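Local coordinates for competence/damage-inducible protein CinA (Agrobacterium tumefaciens, PDB 2A9S), which is of unknown function but belongs to the CinA family of proteins named for competence and DNA-damage induction, at residues 138-143 with 155-160. Numbering follows the deposited sequence.
Sequences HEMRYG and VRTALE
Tyr142 and Thr157 make the one hydrogen bond across this contact: Tyr142 OH lies 2.6 Å from Thr157 OG1, a short separation in which either hydroxyl could be the donor. Thr157 OG1 sits at the edge of the phenol ring and in its plane, and the two side chains approach from opposite directions. Thr157 CB, the carbon carrying the bonded oxygen, is 3.2 Å from Tyr142 OH. A chi1 of -53° sets Thr157 OG1 beside its backbone N and anti to the carbonyl carbon, turning it toward Tyr142 OH. The same OG1 is also hydrogen-bonded to the backbone O of Ala153, one turn earlier in helix 147-167.

Van der Waals contact is slight and comes from Met140, whose chain, bent at chi2 and chi3, meets Thr157 tip to tip. Met140 CE stops 4.0 Å from Thr157 OG1, while Met140 CG lies 4.1 Å from the methyl Thr157 CG2. Just past the strand end, the Tyr142 ring has Met140 CB over one face, 3.5 Å above its plane and offset toward the rim.

On 138-143 itself, a salt bridge joins Arg141 NE (2.8 Å) and NH2 (2.9 Å) to Glu139 OE2, which lies near the guanidinium plane. NE meets this oxygen nearly along its C-O axis, NH2 from above the carboxylate plane, 37° out.

Strand 135-141, outermost within the chain's mixed sheet, is antiparallel and backbone hydrogen-bonded to strand 123-130; a loop then leads into helix 147-167, which returns along it. Only 130 Å² is buried, yet the buried Thr157 hydroxyl is satisfied by two oxygens, the phenol's and that of Ala153.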
loop_
_atom_site.group_PDB
_atom_site.type_symbol
_atom_site.label_atom_id
_atom_site.label_comp_id
_atom_site.label_asym_id
_atom_site.label_seq_id
_atom_site.Cartn_x
_atom_site.Cartn_y
_atom_site.Cartn_z
ATOM N N HIS A 138 -11.929 -16.622 2.105
ATOM C CA HIS A 138 -13.007 -16.624 1.120
ATOM C C HIS A 138 -12.399 -16.611 -0.249
ATOM O O HIS A 138 -11.466 -15.863 -0.487
ATOM C CB HIS A 138 -13.872 -15.389 1.243
ATOM C CG HIS A 138 -14.811 -15.428 2.395
ATOM N ND1 HIS A 138 -16.041 -16.058 2.331
ATOM C CD2 HIS A 138 -14.708 -14.917 3.646
ATOM C CE1 HIS A 138 -16.652 -15.928 3.497
ATOM N NE2 HIS A 138 -15.864 -15.242 4.311
ATOM N N GLU A 139 -12.926 -17.451 -1.128
ATOM C CA GLU A 139 -12.609 -17.390 -2.532
ATOM C C GLU A 139 -13.744 -16.624 -3.197
ATOM O O GLU A 139 -14.919 -16.994 -3.068
ATOM C CB GLU A 139 -12.492 -18.789 -3.130
ATOM C CG GLU A 139 -12.145 -18.780 -4.578
ATOM C CD GLU A 139 -12.188 -20.176 -5.132
ATOM O OE1 GLU A 139 -11.650 -21.070 -4.457
ATOM O OE2 GLU A 139 -12.785 -20.379 -6.208
ATOM N N MET A 140 -13.398 -15.531 -3.857
ATOM C CA MET A 140 -14.375 -14.739 -4.584
ATOM C C MET A 140 -14.140 -14.881 -6.070
ATOM O O MET A 140 -12.996 -15.078 -6.520
ATOM C CB MET A 140 -14.324 -13.270 -4.172
ATOM C CG MET A 140 -14.444 -13.068 -2.660
ATOM S SD MET A 140 -16.041 -13.660 -1.976
ATOM C CE MET A 140 -17.115 -12.408 -2.516
ATOM N N ARG A 141 -15.244 -14.804 -6.813
ATOM C CA ARG A 141 -15.217 -14.795 -8.282
ATOM C C ARG A 141 -16.075 -13.632 -8.726
ATOM O O ARG A 141 -17.289 -13.744 -8.886
ATOM C CB ARG A 141 -15.720 -16.128 -8.830
ATOM C CG ARG A 141 -14.706 -17.222 -8.581
ATOM C CD ARG A 141 -15.261 -18.645 -8.713
ATOM N NE ARG A 141 -14.158 -19.570 -8.473
ATOM C CZ ARG A 141 -13.323 -20.027 -9.410
ATOM N NH1 ARG A 141 -13.458 -19.680 -10.677
ATOM N NH2 ARG A 141 -12.339 -20.851 -9.072
ATOM N N TYR A 142 -15.453 -12.478 -8.877
ATOM C CA TYR A 142 -16.205 -11.270 -9.142
ATOM C C TYR A 142 -16.601 -11.178 -10.615
ATOM O O TYR A 142 -17.434 -10.367 -10.974
ATOM C CB TYR A 142 -15.371 -10.037 -8.754
ATOM C CG TYR A 142 -15.014 -9.958 -7.275
ATOM C CD1 TYR A 142 -16.009 -9.742 -6.298
ATOM C CD2 TYR A 142 -13.689 -10.066 -6.857
ATOM C CE1 TYR A 142 -15.673 -9.641 -4.942
ATOM C CE2 TYR A 142 -13.347 -9.952 -5.521
ATOM C CZ TYR A 142 -14.339 -9.749 -4.566
ATOM O OH TYR A 142 -13.979 -9.644 -3.246
ATOM N N GLY A 143 -15.984 -12.007 -11.456
ATOM C CA GLY A 143 -16.255 -11.972 -12.897
ATOM C C GLY A 143 -15.342 -11.038 -13.656
ATOM O O GLY A 143 -14.540 -10.307 -13.066
ATOM N N VAL A 155 -11.400 -4.799 -2.082
ATOM C CA VAL A 155 -11.274 -3.921 -0.900
ATOM C C VAL A 155 -12.493 -4.108 -0.001
ATOM O O VAL A 155 -12.348 -4.352 1.208
ATOM C CB VAL A 155 -11.062 -2.409 -1.273
ATOM C CG1 VAL A 155 -11.182 -1.537 -0.021
ATOM C CG2 VAL A 155 -9.685 -2.165 -1.997
ATOM N N ARG A 156 -13.691 -4.041 -0.602
ATOM C CA ARG A 156 -14.922 -4.253 0.154
ATOM C C ARG A 156 -14.894 -5.588 0.942
ATOM O O ARG A 156 -15.078 -5.633 2.180
ATOM C CB ARG A 156 -16.131 -4.209 -0.785
ATOM C CG ARG A 156 -17.457 -4.473 0.002
ATOM C CD ARG A 156 -18.673 -4.411 -0.900
ATOM N NE ARG A 156 -18.829 -3.084 -1.472
ATOM C CZ ARG A 156 -18.629 -2.801 -2.757
ATOM N NH1 ARG A 156 -18.312 -3.783 -3.604
ATOM N NH2 ARG A 156 -18.767 -1.546 -3.204
ATOM N N THR A 157 -14.654 -6.688 0.244
ATOM C CA THR A 157 -14.670 -7.993 0.913
ATOM C C THR A 157 -13.602 -8.071 2.013
ATOM O O THR A 157 -13.865 -8.628 3.078
ATOM C CB THR A 157 -14.484 -9.132 -0.105
ATOM O OG1 THR A 157 -15.452 -8.987 -1.163
ATOM C CG2 THR A 157 -14.620 -10.508 0.579
ATOM N N ALA A 158 -12.407 -7.531 1.741
ATOM C CA ALA A 158 -11.297 -7.498 2.704
ATOM C C ALA A 158 -11.740 -6.813 4.010
ATOM O O ALA A 158 -11.497 -7.323 5.130
ATOM C CB ALA A 158 -10.125 -6.761 2.085
ATOM N N LEU A 159 -12.423 -5.677 3.862
ATOM C CA LEU A 159 -12.891 -4.912 5.029
ATOM C C LEU A 159 -13.992 -5.657 5.786
ATOM O O LEU A 159 -13.957 -5.711 7.023
ATOM C CB LEU A 159 -13.320 -3.494 4.615
ATOM C CG LEU A 159 -12.185 -2.644 3.970
ATOM C CD1 LEU A 159 -12.724 -1.254 3.695
ATOM C CD2 LEU A 159 -10.880 -2.565 4.813
ATOM N N GLU A 160 -14.918 -6.269 5.047
ATOM C CA GLU A 160 -15.954 -7.145 5.628
ATOM C C GLU A 160 -15.351 -8.251 6.486
ATOM O O GLU A 160 -15.804 -8.502 7.619
ATOM C CB GLU A 160 -16.834 -7.745 4.519
ATOM C CG GLU A 160 -17.726 -6.684 3.865
ATOM C CD GLU A 160 -18.435 -7.203 2.609
ATOM O OE1 GLU A 160 -18.082 -8.306 2.115
ATOM O OE2 GLU A 160 -19.354 -6.506 2.124
#